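Local coordinates for protein coproheme decarboxylase (Thermus thermophilus, PDB 1VDH) that catalyses the stepwise, peroxide-dependent decarboxylation of coproheme to heme b, the last step of coproporphyrin-dependent heme synthesis, and works as a homopentamer, at residues E7-W15 and E113-P123; K149-L160 and D220-E228. One frame throughout, in Å; residues are numbered along the deposited sequence.

Both contacts reach the same curled antiparallel sheet of the chlorite dismutase family's dimeric alpha-beta barrel fold. Contact 1 pairs the start of strand 10-24 with the end of strand 102-116. Contact 2 joins the end of strand 141-152 and the turn after it to helix 221-226. Their centres lie about 19 Å apart, yet they touch where Gln117 NE2 packs 3.9 Å from Trp157 CZ2. Contact 2 holds Lys149 and Ser223 of the predicted coproheme site, and its Val222 side chain is about 4 Å from that of His172, the predicted axial ligand. In contact 1, the Leu114 side chain is about 4 Å from that of Arg131, another predicted coproheme residue. Both contacts meet the second subunit.

Contact 1 of 2, residues E7-W15 and E113-P123; sequences EPTHTLEGW and ELGSQEKPLDP
Pro120 CG lies over one face of the His10 imidazole. It sits 3.8 Å from the His10 ring centroid and only 6° off the ring normal, a CH-pi contact. The carbonyl oxygens of Ser116 and Glu118 approach the edge of the same ring. On this face of the sheet Leu12 follows. Its CD1 branch meets Leu121 CB at 3.9 Å and also touches Pro123, so the loop after strand 102-116 folds back over His10 and Leu12.

On the other face, Thr11 CG2 rests 3.7 Å from Glu113 CD. Thr11 OG1 turns to Glu13 and donates to the syn lone pair of OE2. Glu13 and Glu113 both form salt bridges to Lys211 of the second subunit.

Thr9 OG1 donates to Gln117 OE1 at 2.7 Å, from 30° out of the carbonyl plane. The Gln117 chain bends at chi2 (-59°), which carries its amide back to Thr9. Arg165 also binds OE1. Between the strands, His10 pairs with Ser116 and Leu12 with Leu114 as antiparallel hydrogen-bonded pairs. The shared lysine probably offsets the repulsion between the two glutamates and joins this end of the strand pair to the neighbouring subunit.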
loop_
_atom_site.group_PDB
_atom_site.type_symbol
_atom_site.label_atom_id
_atom_site.label_comp_id
_atom_site.label_asym_id
_atom_site.label_seq_id
_atom_site.Cartn_x
_atom_site.Cartn_y
_atom_site.Cartn_z
ATOM N N GLU A 7 -5.685 -1.963 34.007
ATOM C CA GLU A 7 -4.961 -3.013 34.705
ATOM C C GLU A 7 -3.937 -3.511 33.693
ATOM O O GLU A 7 -4.062 -4.614 33.159
ATOM C CB GLU A 7 -5.911 -4.144 35.086
ATOM C CG GLU A 7 -7.045 -3.735 36.008
ATOM C CD GLU A 7 -7.989 -4.884 36.284
ATOM O OE1 GLU A 7 -8.771 -5.240 35.378
ATOM O OE2 GLU A 7 -7.936 -5.444 37.398
ATOM N N PRO A 8 -2.913 -2.693 33.413
ATOM C CA PRO A 8 -1.871 -3.051 32.449
ATOM C C PRO A 8 -1.164 -4.371 32.708
ATOM O O PRO A 8 -0.887 -4.742 33.848
ATOM C CB PRO A 8 -0.917 -1.857 32.511
ATOM C CG PRO A 8 -1.095 -1.346 33.911
ATOM C CD PRO A 8 -2.584 -1.420 34.082
ATOM N N THR A 9 -0.910 -5.088 31.622
ATOM C CA THR A 9 -0.231 -6.369 31.668
ATOM C C THR A 9 1.196 -6.170 32.175
ATOM O O THR A 9 1.875 -5.217 31.777
ATOM C CB THR A 9 -0.180 -6.987 30.255
ATOM O OG1 THR A 9 -1.513 -7.091 29.737
ATOM C CG2 THR A 9 0.474 -8.364 30.282
ATOM N N HIS A 10 1.632 -7.053 33.076
ATOM C CA HIS A 10 2.989 -6.995 33.626
ATOM C C HIS A 10 3.942 -7.630 32.625
ATOM O O HIS A 10 3.607 -8.639 32.004
ATOM C CB HIS A 10 3.086 -7.790 34.936
ATOM C CG HIS A 10 2.074 -7.397 35.965
ATOM N ND1 HIS A 10 2.207 -6.274 36.751
ATOM C CD2 HIS A 10 0.914 -7.987 36.343
ATOM C CE1 HIS A 10 1.172 -6.187 37.570
ATOM N NE2 HIS A 10 0.374 -7.214 37.342
ATOM N N THR A 11 5.134 -7.059 32.485
ATOM C CA THR A 11 6.121 -7.602 31.559
ATOM C C THR A 11 7.535 -7.606 32.125
ATOM O O THR A 11 7.860 -6.850 33.042
ATOM C CB THR A 11 6.175 -6.812 30.217
ATOM O OG1 THR A 11 6.534 -5.448 30.469
ATOM C CG2 THR A 11 4.842 -6.860 29.492
ATOM N N LEU A 12 8.355 -8.481 31.554
ATOM C CA LEU A 12 9.762 -8.612 31.891
ATOM C C LEU A 12 10.464 -8.576 30.540
ATOM O O LEU A 12 10.108 -9.335 29.635
ATOM C CB LEU A 12 10.051 -9.949 32.582
ATOM C CG LEU A 12 9.504 -10.158 33.997
ATOM C CD1 LEU A 12 9.918 -11.538 34.501
ATOM C CD2 LEU A 12 10.032 -9.075 34.925
ATOM N N GLU A 13 11.421 -7.668 30.387
ATOM C CA GLU A 13 12.158 -7.545 29.134
ATOM C C GLU A 13 13.491 -8.266 29.192
ATOM O O GLU A 13 14.175 -8.238 30.216
ATOM C CB GLU A 13 12.397 -6.070 28.790
ATOM C CG GLU A 13 11.174 -5.340 28.246
ATOM C CD GLU A 13 10.055 -5.217 29.259
ATOM O OE1 GLU A 13 10.314 -4.741 30.384
ATOM O OE2 GLU A 13 8.914 -5.594 28.929
ATOM N N GLY A 14 13.854 -8.899 28.079
ATOM C CA GLY A 14 15.114 -9.612 27.992
ATOM C C GLY A 14 15.963 -9.031 26.880
ATOM O O GLY A 14 16.064 -7.808 26.739
ATOM N N TRP A 15 16.567 -9.902 26.080
ATOM C CA TRP A 15 17.407 -9.467 24.970
ATOM C C TRP A 15 16.627 -8.691 23.914
ATOM O O TRP A 15 15.431 -8.920 23.711
ATOM C CB TRP A 15 18.061 -10.673 24.286
ATOM C CG TRP A 15 19.331 -11.168 24.919
ATOM C CD1 TRP A 15 20.124 -10.506 25.820
ATOM C CD2 TRP A 15 19.967 -12.429 24.677
ATOM N NE1 TRP A 15 21.218 -11.279 26.145
ATOM C CE2 TRP A 15 21.144 -12.464 25.459
ATOM C CE3 TRP A 15 19.656 -13.537 23.872
ATOM C CZ2 TRP A 15 22.009 -13.564 25.463
ATOM C CZ3 TRP A 15 20.517 -14.632 23.875
ATOM C CH2 TRP A 15 21.680 -14.635 24.668
ATOM N N GLU A 113 9.965 -10.455 25.406
ATOM C CA GLU A 113 9.007 -10.112 26.442
ATOM C C GLU A 113 8.290 -11.303 27.062
ATOM O O GLU A 113 7.833 -12.202 26.357
ATOM C CB GLU A 113 7.971 -9.157 25.843
ATOM C CG GLU A 113 6.927 -8.634 26.817
ATOM C CD GLU A 113 5.733 -8.046 26.100
ATOM O OE1 GLU A 113 5.805 -6.876 25.662
ATOM O OE2 GLU A 113 4.723 -8.766 25.960
ATOM N N LEU A 114 8.225 -11.311 28.390
ATOM C CA LEU A 114 7.531 -12.355 29.130
ATOM C C LEU A 114 6.398 -11.619 29.841
ATOM O O LEU A 114 6.640 -10.707 30.632
ATOM C CB LEU A 114 8.468 -13.020 30.146
ATOM C CG LEU A 114 9.774 -13.596 29.586
ATOM C CD1 LEU A 114 10.494 -14.372 30.679
ATOM C CD2 LEU A 114 9.488 -14.508 28.403
ATOM N N GLY A 115 5.161 -11.978 29.520
ATOM C CA GLY A 115 4.033 -11.301 30.129
ATOM C C GLY A 115 3.144 -12.120 31.040
ATOM O O GLY A 115 3.099 -13.351 30.964
ATOM N N SER A 116 2.429 -11.409 31.906
ATOM C CA SER A 116 1.495 -12.002 32.853
ATOM C C SER A 116 0.360 -11.004 33.028
ATOM O O SER A 116 0.601 -9.839 33.326
ATOM C CB SER A 116 2.177 -12.252 34.196
ATOM O OG SER A 116 1.277 -12.882 35.087
ATOM N N GLN A 117 -0.872 -11.468 32.851
ATOM C CA GLN A 117 -2.045 -10.604 32.952
ATOM C C GLN A 117 -2.432 -10.175 34.365
ATOM O O GLN A 117 -2.916 -9.056 34.558
ATOM C CB GLN A 117 -3.244 -11.258 32.255
ATOM C CG GLN A 117 -3.011 -11.570 30.775
ATOM C CD GLN A 117 -2.677 -10.335 29.950
ATOM O OE1 GLN A 117 -3.159 -9.236 30.227
ATOM N NE2 GLN A 117 -1.842 -10.513 28.934
ATOM N N GLU A 118 -2.225 -11.056 35.342
ATOM C CA GLU A 118 -2.571 -10.754 36.730
ATOM C C GLU A 118 -1.386 -10.775 37.700
ATOM O O GLU A 118 -0.845 -9.726 38.037
ATOM C CB GLU A 118 -3.678 -11.693 37.219
ATOM C CG GLU A 118 -5.008 -11.504 36.501
ATOM C CD GLU A 118 -6.110 -12.391 37.051
ATOM O OE1 GLU A 118 -5.966 -13.631 36.994
ATOM O OE2 GLU A 118 -7.128 -11.845 37.533
ATOM N N LYS A 119 -0.998 -11.961 38.163
ATOM C CA LYS A 119 0.117 -12.090 39.102
ATOM C C LYS A 119 1.476 -11.965 38.417
ATOM O O LYS A 119 1.800 -12.744 37.523
ATOM C CB LYS A 119 0.031 -13.421 39.856
ATOM C CG LYS A 119 -1.098 -13.491 40.879
ATOM C CD LYS A 119 -0.870 -12.507 42.023
ATOM C CE LYS A 119 -1.995 -12.560 43.051
ATOM N NZ LYS A 119 -2.129 -13.902 43.687
ATOM N N PRO A 120 2.300 -10.995 38.854
ATOM C CA PRO A 120 3.637 -10.748 38.295
ATOM C C PRO A 120 4.512 -12.002 38.271
ATOM O O PRO A 120 4.452 -12.831 39.179
ATOM C CB PRO A 120 4.209 -9.695 39.244
ATOM C CG PRO A 120 2.996 -8.942 39.677
ATOM C CD PRO A 120 2.019 -10.056 39.954
ATOM N N LEU A 121 5.302 -12.146 37.211
ATOM C CA LEU A 121 6.194 -13.293 37.065
ATOM C C LEU A 121 7.414 -13.170 37.972
ATOM O O LEU A 121 7.879 -12.064 38.260
ATOM C CB LEU A 121 6.672 -13.420 35.615
ATOM C CG LEU A 121 5.680 -13.797 34.517
ATOM C CD1 LEU A 121 6.388 -13.745 33.173
ATOM C CD2 LEU A 121 5.112 -15.188 34.763
ATOM N N ASP A 122 7.924 -14.314 38.419
ATOM C CA ASP A 122 9.113 -14.359 39.266
ATOM C C ASP A 122 10.307 -14.315 38.316
ATOM O O ASP A 122 10.577 -15.284 37.611
ATOM C CB ASP A 122 9.126 -15.659 40.082
ATOM C CG ASP A 122 10.325 -15.765 41.021
ATOM O OD1 ASP A 122 11.088 -14.782 41.170
ATOM O OD2 ASP A 122 10.501 -16.846 41.621
ATOM N N PRO A 123 11.034 -13.184 38.282
ATOM C CA PRO A 123 12.198 -13.036 37.401
ATOM C C PRO A 123 13.346 -13.991 37.720
ATOM O O PRO A 123 14.276 -14.143 36.927
ATOM C CB PRO A 123 12.598 -11.573 37.609
ATOM C CG PRO A 123 12.199 -11.315 39.024
ATOM C CD PRO A 123 10.847 -11.976 39.108
HETATM O O HOH W 1 -1.840 -7.723 26.962
#

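Contact 2 of 2, residues K149-L160 and D220-E228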
loop_
_atom_site.group_PDB
_atom_site.type_symbol
_atom_site.label_atom_id
_atom_site.label_comp_id
_atom_site.label_asym_id
_atom_site.label_seq_id
_atom_site.Cartn_x
_atom_site.Cartn_y
_atom_site.Cartn_z
ATOM N N LYS A 149 -2.871 -6.741 19.167
ATOM C CA LYS A 149 -4.047 -7.236 19.860
ATOM C C LYS A 149 -5.111 -6.234 19.428
ATOM O O LYS A 149 -4.937 -5.015 19.567
ATOM C CB LYS A 149 -3.854 -7.234 21.378
ATOM C CG LYS A 149 -3.292 -8.548 21.926
ATOM C CD LYS A 149 -4.330 -9.664 21.876
ATOM C CE LYS A 149 -3.831 -10.938 22.567
ATOM N NZ LYS A 149 -2.669 -11.560 21.874
ATOM N N ARG A 150 -6.178 -6.755 18.836
ATOM C CA ARG A 150 -7.265 -5.944 18.312
ATOM C C ARG A 150 -7.937 -4.962 19.271
ATOM O O ARG A 150 -8.124 -5.249 20.456
ATOM C CB ARG A 150 -8.311 -6.861 17.673
ATOM C CG ARG A 150 -9.470 -6.149 17.004
ATOM C CD ARG A 150 -10.454 -7.148 16.416
ATOM N NE ARG A 150 -9.909 -7.862 15.261
ATOM C CZ ARG A 150 -10.481 -8.922 14.700
ATOM N NH1 ARG A 150 -9.925 -9.496 13.642
ATOM N NH2 ARG A 150 -11.595 -9.428 15.215
ATOM N N ARG A 151 -8.271 -3.792 18.727
ATOM C CA ARG A 151 -8.956 -2.722 19.442
ATOM C C ARG A 151 -10.031 -2.213 18.483
ATOM O O ARG A 151 -9.981 -1.073 18.026
ATOM C CB ARG A 151 -7.987 -1.579 19.792
ATOM C CG ARG A 151 -6.916 -1.937 20.825
ATOM C CD ARG A 151 -5.952 -0.772 21.063
ATOM N NE ARG A 151 -5.280 -0.362 19.826
ATOM C CZ ARG A 151 -5.474 0.806 19.221
ATOM N NH1 ARG A 151 -4.828 1.085 18.097
ATOM N NH2 ARG A 151 -6.302 1.702 19.744
ATOM N N GLN A 152 -10.974 -3.085 18.135
ATOM C CA GLN A 152 -12.040 -2.717 17.204
ATOM C C GLN A 152 -13.415 -3.077 17.755
ATOM O O GLN A 152 -13.686 -4.245 18.050
ATOM C CB GLN A 152 -11.847 -3.426 15.855
ATOM C CG GLN A 152 -10.495 -3.206 15.168
ATOM C CD GLN A 152 -10.259 -1.767 14.718
ATOM O OE1 GLN A 152 -9.118 -1.311 14.653
ATOM N NE2 GLN A 152 -11.335 -1.055 14.394
ATOM N N GLY A 153 -14.278 -2.070 17.879
ATOM C CA GLY A 153 -15.625 -2.281 18.380
ATOM C C GLY A 153 -15.712 -3.098 19.657
ATOM O O GLY A 153 -15.102 -2.750 20.672
ATOM N N GLN A 154 -16.457 -4.200 19.587
ATOM C CA GLN A 154 -16.659 -5.098 20.726
ATOM C C GLN A 154 -15.444 -5.982 21.004
ATOM O O GLN A 154 -15.375 -6.646 22.038
ATOM C CB GLN A 154 -17.893 -5.977 20.491
ATOM C CG GLN A 154 -19.184 -5.207 20.236
ATOM C CD GLN A 154 -19.650 -4.416 21.444
ATOM O OE1 GLN A 154 -19.280 -3.253 21.622
ATOM N NE2 GLN A 154 -20.476 -5.041 22.278
ATOM N N ASP A 155 -14.521 -6.039 20.048
ATOM C CA ASP A 155 -13.305 -6.824 20.206
ATOM C C ASP A 155 -12.164 -5.872 20.553
ATOM O O ASP A 155 -11.346 -5.532 19.696
ATOM C CB ASP A 155 -12.967 -7.582 18.916
ATOM C CG ASP A 155 -14.056 -8.553 18.492
ATOM O OD1 ASP A 155 -14.105 -8.880 17.290
ATOM O OD2 ASP A 155 -14.847 -9.005 19.348
ATOM N N ASN A 156 -12.154 -5.390 21.791
ATOM C CA ASN A 156 -11.108 -4.481 22.234
ATOM C C ASN A 156 -10.354 -5.106 23.399
ATOM O O ASN A 156 -10.777 -5.030 24.554
ATOM C CB ASN A 156 -11.681 -3.114 22.621
ATOM C CG ASN A 156 -10.605 -2.038 22.718
ATOM O OD1 ASN A 156 -10.734 -0.957 22.145
ATOM N ND2 ASN A 156 -9.530 -2.342 23.427
ATOM N N TRP A 157 -9.220 -5.716 23.073
ATOM C CA TRP A 157 -8.374 -6.387 24.049
ATOM C C TRP A 157 -7.931 -5.494 25.207
ATOM O O TRP A 157 -7.994 -5.892 26.373
ATOM C CB TRP A 157 -7.140 -6.954 23.340
ATOM C CG TRP A 157 -6.122 -7.559 24.259
ATOM C CD1 TRP A 157 -4.971 -6.976 24.707
ATOM C CD2 TRP A 157 -6.143 -8.880 24.810
ATOM N NE1 TRP A 157 -4.272 -7.854 25.495
ATOM C CE2 TRP A 157 -4.967 -9.032 25.574
ATOM C CE3 TRP A 157 -7.040 -9.952 24.727
ATOM C CZ2 TRP A 157 -4.659 -10.218 26.251
ATOM C CZ3 TRP A 157 -6.735 -11.134 25.401
ATOM C CH2 TRP A 157 -5.552 -11.254 26.153
ATOM N N TYR A 158 -7.480 -4.290 24.873
ATOM C CA TYR A 158 -6.988 -3.350 25.867
ATOM C C TYR A 158 -8.018 -2.789 26.846
ATOM O O TYR A 158 -7.647 -2.241 27.884
ATOM C CB TYR A 158 -6.202 -2.229 25.180
ATOM C CG TYR A 158 -4.896 -2.711 24.593
ATOM C CD1 TYR A 158 -3.729 -2.720 25.359
ATOM C CD2 TYR A 158 -4.825 -3.180 23.279
ATOM C CE1 TYR A 158 -2.518 -3.189 24.830
ATOM C CE2 TYR A 158 -3.626 -3.646 22.743
ATOM C CZ TYR A 158 -2.475 -3.648 23.523
ATOM O OH TYR A 158 -1.282 -4.104 22.995
ATOM N N MET A 159 -9.303 -2.937 26.527
ATOM C CA MET A 159 -10.367 -2.459 27.410
ATOM C C MET A 159 -10.864 -3.556 28.355
ATOM O O MET A 159 -11.577 -3.281 29.317
ATOM C CB MET A 159 -11.542 -1.912 26.596
ATOM C CG MET A 159 -11.309 -0.530 26.009
ATOM S SD MET A 159 -10.980 0.714 27.287
ATOM C CE MET A 159 -12.636 0.917 27.981
ATOM N N LEU A 160 -10.470 -4.797 28.083
ATOM C CA LEU A 160 -10.884 -5.935 28.901
ATOM C C LEU A 160 -10.282 -5.917 30.298
ATOM O O LEU A 160 -9.239 -5.304 30.526
ATOM C CB LEU A 160 -10.454 -7.248 28.241
ATOM C CG LEU A 160 -11.101 -7.713 26.940
ATOM C CD1 LEU A 160 -10.374 -8.960 26.464
ATOM C CD2 LEU A 160 -12.585 -7.996 27.165
ATOM N N ASP A 220 -8.880 -20.391 19.123
ATOM C CA ASP A 220 -8.937 -19.984 20.534
ATOM C C ASP A 220 -9.547 -18.586 20.496
ATOM O O ASP A 220 -9.220 -17.802 19.603
ATOM C CB ASP A 220 -7.534 -19.897 21.153
ATOM C CG ASP A 220 -6.847 -21.252 21.268
ATOM O OD1 ASP A 220 -7.547 -22.281 21.364
ATOM O OD2 ASP A 220 -5.594 -21.282 21.270
ATOM N N GLU A 221 -10.417 -18.262 21.449
ATOM C CA GLU A 221 -11.058 -16.947 21.453
ATOM C C GLU A 221 -10.076 -15.778 21.403
ATOM O O GLU A 221 -10.310 -14.797 20.690
ATOM C CB GLU A 221 -12.011 -16.791 22.643
ATOM C CG GLU A 221 -12.816 -15.488 22.596
ATOM C CD GLU A 221 -13.931 -15.415 23.633
ATOM O OE1 GLU A 221 -14.250 -16.443 24.268
ATOM O OE2 GLU A 221 -14.499 -14.319 23.803
ATOM N N VAL A 222 -8.964 -15.898 22.126
ATOM C CA VAL A 222 -7.961 -14.840 22.151
ATOM C C VAL A 222 -7.469 -14.483 20.746
ATOM O O VAL A 222 -7.321 -13.306 20.420
ATOM C CB VAL A 222 -6.767 -15.201 23.074
ATOM C CG1 VAL A 222 -6.033 -16.438 22.561
ATOM C CG2 VAL A 222 -5.822 -14.013 23.193
ATOM N N SER A 223 -7.263 -15.494 19.902
ATOM C CA SER A 223 -6.808 -15.255 18.537
ATOM C C SER A 223 -7.971 -14.916 17.606
ATOM O O SER A 223 -7.899 -13.960 16.837
ATOM C CB SER A 223 -6.054 -16.475 17.994
ATOM O OG SER A 223 -4.955 -16.821 18.824
ATOM N N ALA A 224 -9.040 -15.704 17.683
ATOM C CA ALA A 224 -10.212 -15.502 16.837
ATOM C C ALA A 224 -10.797 -14.094 16.919
ATOM O O ALA A 224 -11.142 -13.499 15.892
ATOM C CB ALA A 224 -11.283 -16.546 17.158
ATOM N N ARG A 225 -10.888 -13.556 18.133
ATOM C CA ARG A 225 -11.446 -12.222 18.337
ATOM C C ARG A 225 -10.440 -11.078 18.460
ATOM O O ARG A 225 -10.739 -9.953 18.057
ATOM C CB ARG A 225 -12.354 -12.197 19.577
ATOM C CG ARG A 225 -13.676 -12.941 19.425
ATOM C CD ARG A 225 -14.545 -12.797 20.676
ATOM N NE ARG A 225 -14.886 -11.403 20.960
ATOM C CZ ARG A 225 -15.563 -10.994 22.032
ATOM N NH1 ARG A 225 -15.981 -11.872 22.936
ATOM N NH2 ARG A 225 -15.829 -9.705 22.200
ATOM N N TYR A 226 -9.260 -11.350 19.014
ATOM C CA TYR A 226 -8.279 -10.285 19.235
ATOM C C TYR A 226 -6.966 -10.348 18.459
ATOM O O TYR A 226 -6.111 -9.471 18.605
ATOM C CB TYR A 226 -7.991 -10.158 20.734
ATOM C CG TYR A 226 -9.242 -10.077 21.582
ATOM C CD1 TYR A 226 -9.904 -8.866 21.772
ATOM C CD2 TYR A 226 -9.778 -11.221 22.173
ATOM C CE1 TYR A 226 -11.070 -8.795 22.526
ATOM C CE2 TYR A 226 -10.943 -11.162 22.928
ATOM C CZ TYR A 226 -11.583 -9.949 23.099
ATOM O OH TYR A 226 -12.744 -9.893 23.831
ATOM N N GLY A 227 -6.802 -11.370 17.631
ATOM C CA GLY A 227 -5.581 -11.480 16.861
ATOM C C GLY A 227 -5.587 -10.665 15.581
ATOM O O GLY A 227 -6.517 -10.742 14.782
ATOM N N GLU A 228 -4.550 -9.857 15.405
ATOM C CA GLU A 228 -4.385 -9.038 14.207
ATOM C C GLU A 228 -2.990 -9.430 13.722
ATOM O O GLU A 228 -1.991 -9.094 14.361
ATOM C CB GLU A 228 -4.447 -7.562 14.586
ATOM C CG GLU A 228 -4.604 -6.618 13.423
ATOM C CD GLU A 228 -4.868 -5.198 13.889
ATOM O OE1 GLU A 228 -5.930 -4.968 14.517
ATOM O OE2 GLU A 228 -4.011 -4.323 13.640
HETATM O O HOH W 2 -4.526 -12.606 19.679
HETATM O O HOH W 3 -7.383 -3.079 16.067
#
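Arg225 grips Asp155 side-on, with NE and NH2 both donating to OD2. The NE bond is 2.9 Å and comes from above the carboxylate plane; the NH2 bond, 3.1 Å, runs nearly along the C-O axis. The two flat groups are turned 58° apart. Arg225 NH1 holds Glu221 OE2 at 3.0 Å, and Arg150 NH2 reaches Asp155 OD1 by a weak, long hydrogen bond, part of the same salt-bridge network. Tyr226 OH lies 3.4 Å above the guanidinium plane of Arg225, over its centre. With an alanine in place of Arg225, Glu221 would probably lose this mate, Asp155 be left with only the weak bond to Arg150 within the network, and Tyr226 OH lose the flat group beside it.

Arg150 N donates almost straight to Tyr226 O (2.7 Å, 172°). A water links Lys149 NZ to Val222 O. Arg151 of the third subunit binds Gly227 O.

Packing centres on the Tyr226 ring. Trp157 presents its edge to one face, with the planes at 62° and CE3 3.8 Å from Tyr226 CG. Arg225 CB lies over the opposite face. The indole also reaches Val222 CG2 through CZ3. Leu160 CD1 meets the phenol end, 3.7 Å from Tyr226 CZ.

The salt-bridge network ties the type II' turn at Gln152-Asp155 to helix 221-226, which carries Ser223, a predicted coproheme-binding residue, and packs Val222 on His172, the predicted axial ligand.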